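Local coordinates for putative Scyalone Dehydratase (Novosphingobium aromaticivorans DSM 12444, PDB 3EF8), which is of unknown function but may act as a scytalone dehydratase-like lyase of the SnoaL-like, NTF2-like superfamily, at residues 77-82 with 87-92. Numbering follows the deposited sequence.
Sequences ICIDFV and ANVRSV
Val89 sits at the apolar centre, its CG1 touching two isoleucines of 77-82. With CG1 anti to the backbone N (chi1 -170°), that methyl lies 3.8 Å from Ile77 CG2 and 4.0 Å from Ile79 CG1; the Ile79 and Val89 side chains run side by side in the same direction, whereas Ile77 reaches Val89 at a slant. Next along the same face, Ala87 CB touches both Ile79 CG2 and the Phe81 ring, 3.8 Å from Phe81 CD1, while Ile79 CG2 rests over one face of that ring near its rim. Helix 3-25 touches Ile77, Phe81 and Ser91.

Between the strands, two hydrogen-bonded pairs, Cys78 with Arg90 and Asp80 with Asn88, each close a ring of two N-H...O bonds. The straightest is Asp80 N to Asn88 O, 2.8 Å at 177°.

The other face is polar. Arg90, its chain bent at chi3 (72°), folds its guanidinium against Cys78: Cys78 CB lies over one face of the guanidinium and Cys78 SG is 3.4 Å from Arg90 NH2. That same NH2 makes a salt bridge to Asp19 of the second subunit, and Asp80 OD1 makes another to Arg15 of that subunit, so this face meets the partner. At the edge, Asn88 OD1 bonds Thr115 while ND2 gives a hydrogen to a water that donates weakly to Asp80 OD2; Val82 CG2 packs 3.7 Å from Asn88 ND2.

This is the end of an antiparallel beta hairpin, strands 67-81 and 86-99, in the curved sheet of the NTF2-like alpha+beta fold, with an apolar face toward the N-terminal helix and a polar one toward another subunit.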
ATOM      1  N   ILE A  77       4.670  -6.256  -2.263  1.00  6.69           N
ATOM      2  CA  ILE A  77       5.926  -6.915  -1.899  1.00  4.60           C
ATOM      3  C   ILE A  77       5.886  -8.403  -2.244  1.00  6.97           C
ATOM      4  O   ILE A  77       5.020  -9.103  -1.781  1.00  8.33           O
ATOM      5  CB  ILE A  77       6.255  -6.687  -0.434  1.00  5.37           C
ATOM      6  CG1 ILE A  77       6.494  -5.168  -0.155  1.00  6.21           C
ATOM      7  CG2 ILE A  77       7.516  -7.482  -0.022  1.00  9.83           C
ATOM      8  CD1 ILE A  77       6.564  -4.785   1.312  1.00  8.43           C
ATOM      9  N   CYS A  78       6.813  -8.821  -3.105  1.00  7.34           N
ATOM     10  CA  CYS A  78       6.944 -10.190  -3.659  1.00  6.50           C
ATOM     11  C   CYS A  78       8.298 -10.718  -3.236  1.00  7.70           C
ATOM     12  O   CYS A  78       9.320 -10.119  -3.524  1.00  8.75           O
ATOM     13  CB  CYS A  78       6.868 -10.091  -5.158  1.00  7.08           C
ATOM     14  SG  CYS A  78       5.291  -9.442  -5.747  1.00  9.56           S
ATOM     15  N   ILE A  79       8.304 -11.828  -2.521  1.00  7.63           N
ATOM     16  CA  ILE A  79       9.525 -12.384  -1.927  1.00  8.35           C
ATOM     17  C   ILE A  79       9.772 -13.784  -2.442  1.00 11.53           C
ATOM     18  O   ILE A  79       8.904 -14.614  -2.357  1.00 11.72           O
ATOM     19  CB  ILE A  79       9.394 -12.421  -0.416  1.00  8.92           C
ATOM     20  CG1 ILE A  79       9.165 -10.979   0.123  1.00 10.64           C
ATOM     21  CG2 ILE A  79      10.684 -13.054   0.200  1.00 11.75           C
ATOM     22  CD1 ILE A  79       8.885 -10.910   1.628  1.00 11.32           C
ATOM     23  N   ASP A  80      10.968 -13.988  -2.964  1.00  9.86           N
ATOM     24  CA  ASP A  80      11.435 -15.319  -3.422  1.00 11.76           C
ATOM     25  C   ASP A  80      12.674 -15.650  -2.609  1.00 10.45           C
ATOM     26  O   ASP A  80      13.681 -14.990  -2.720  1.00 13.48           O
ATOM     27  CB  ASP A  80      11.802 -15.301  -4.896  1.00 12.43           C
ATOM     28  CG  ASP A  80      10.623 -14.996  -5.798  1.00 17.63           C
ATOM     29  OD1 ASP A  80       9.531 -15.447  -5.465  1.00 21.02           O
ATOM     30  OD2 ASP A  80      10.816 -14.334  -6.840  1.00 31.53           O
ATOM     31  N   PHE A  81      12.582 -16.709  -1.821  1.00 11.02           N
ATOM     32  CA  PHE A  81      13.706 -17.158  -1.032  1.00 10.20           C
ATOM     33  C   PHE A  81      14.744 -17.920  -1.852  1.00 12.43           C
ATOM     34  O   PHE A  81      14.382 -18.842  -2.589  1.00 16.04           O
ATOM     35  CB  PHE A  81      13.256 -18.008   0.136  1.00 11.74           C
ATOM     36  CG  PHE A  81      12.553 -17.232   1.200  1.00 12.52           C
ATOM     37  CD1 PHE A  81      13.271 -16.533   2.168  1.00 14.23           C
ATOM     38  CD2 PHE A  81      11.192 -17.178   1.205  1.00 15.08           C
ATOM     39  CE1 PHE A  81      12.620 -15.800   3.142  1.00 12.79           C
ATOM     40  CE2 PHE A  81      10.535 -16.438   2.157  1.00 13.01           C
ATOM     41  CZ  PHE A  81      11.236 -15.762   3.128  1.00 14.31           C
ATOM     42  N   VAL A  82      15.995 -17.498  -1.738  1.00  9.75           N
ATOM     43  CA  VAL A  82      17.120 -18.305  -2.261  1.00 10.06           C
ATOM     44  C   VAL A  82      17.357 -19.400  -1.247  1.00 12.30           C
ATOM     45  O   VAL A  82      17.360 -20.603  -1.578  1.00 12.79           O
ATOM     46  CB  VAL A  82      18.352 -17.469  -2.504  1.00 11.48           C
ATOM     47  CG1 VAL A  82      19.488 -18.390  -3.001  1.00 12.40           C
ATOM     48  CG2 VAL A  82      18.042 -16.388  -3.541  1.00 13.52           C
ATOM     49  N   ALA A  87      16.993 -13.698   0.353  1.00 10.52           N
ATOM     50  CA  ALA A  87      15.810 -13.594  -0.459  1.00 11.39           C
ATOM     51  C   ALA A  87      15.951 -12.448  -1.433  1.00 10.38           C
ATOM     52  O   ALA A  87      16.594 -11.431  -1.153  1.00  9.88           O
ATOM     53  CB  ALA A  87      14.560 -13.400   0.419  1.00 10.24           C
ATOM     54  N   ASN A  88      15.256 -12.609  -2.547  1.00 10.05           N
ATOM     55  CA  ASN A  88      15.126 -11.608  -3.595  1.00  9.08           C
ATOM     56  C   ASN A  88      13.698 -11.059  -3.484  1.00 10.33           C
ATOM     57  O   ASN A  88      12.725 -11.787  -3.321  1.00 10.61           O
ATOM     58  CB  ASN A  88      15.331 -12.247  -4.953  1.00 11.88           C
ATOM     59  CG  ASN A  88      16.729 -12.764  -5.140  1.00 12.58           C
ATOM     60  OD1 ASN A  88      17.659 -12.210  -4.584  1.00 15.47           O
ATOM     61  ND2 ASN A  88      16.882 -13.830  -5.962  1.00 15.59           N
ATOM     62  N   VAL A  89      13.606  -9.735  -3.516  1.00  8.16           N
ATOM     63  CA  VAL A  89      12.322  -9.064  -3.302  1.00  8.69           C
ATOM     64  C   VAL A  89      12.042  -8.056  -4.407  1.00  8.28           C
ATOM     65  O   VAL A  89      12.929  -7.310  -4.845  1.00  8.34           O
ATOM     66  CB  VAL A  89      12.359  -8.290  -1.985  1.00  8.56           C
ATOM     67  CG1 VAL A  89      10.935  -7.761  -1.558  1.00  8.93           C
ATOM     68  CG2 VAL A  89      12.943  -9.199  -0.853  1.00  8.67           C
ATOM     69  N   ARG A  90      10.809  -8.017  -4.869  1.00  7.70           N
ATOM     70  CA  ARG A  90      10.337  -7.001  -5.801  1.00  7.37           C
ATOM     71  C   ARG A  90       9.197  -6.295  -5.123  1.00  8.29           C
ATOM     72  O   ARG A  90       8.332  -6.924  -4.500  1.00  9.15           O
ATOM     73  CB  ARG A  90       9.822  -7.597  -7.107  1.00  6.94           C
ATOM     74  CG  ARG A  90       9.389  -6.560  -8.136  1.00  9.34           C
ATOM     75  CD  ARG A  90       8.705  -7.209  -9.329  1.00 10.99           C
ATOM     76  NE  ARG A  90       7.393  -7.701  -8.963  1.00 10.38           N
ATOM     77  CZ  ARG A  90       6.838  -8.784  -9.459  1.00 12.37           C
ATOM     78  NH1 ARG A  90       7.497  -9.559 -10.310  1.00 13.64           N
ATOM     79  NH2 ARG A  90       5.621  -9.086  -9.095  1.00 12.96           N
ATOM     80  N   SER A  91       9.191  -4.966  -5.170  1.00  7.05           N
ATOM     81  CA  SER A  91       8.110  -4.207  -4.543  1.00  6.78           C
ATOM     82  C   SER A  91       7.887  -2.884  -5.245  1.00  7.02           C
ATOM     83  O   SER A  91       8.644  -2.490  -6.130  1.00  7.37           O
ATOM     84  CB  SER A  91       8.387  -3.936  -3.082  1.00  7.68           C
ATOM     85  OG  SER A  91       9.553  -3.122  -2.915  1.00  7.94           O
ATOM     86  N   VAL A  92       6.771  -2.275  -4.908  1.00  5.57           N
ATOM     87  CA  VAL A  92       6.369  -0.972  -5.442  1.00  7.22           C
ATOM     88  C   VAL A  92       6.467   0.079  -4.361  1.00  6.21           C
ATOM     89  O   VAL A  92       6.231  -0.190  -3.178  1.00  5.87           O
ATOM     90  CB  VAL A  92       4.938  -1.030  -6.020  1.00  7.65           C
ATOM     91  CG1 VAL A  92       4.421   0.362  -6.422  1.00  6.92           C
ATOM     92  CG2 VAL A  92       4.890  -1.965  -7.217  1.00  8.05           C
TER
HETATM   93  O   HOH W   1      14.176 -14.388  -7.585  1.00 32.94           O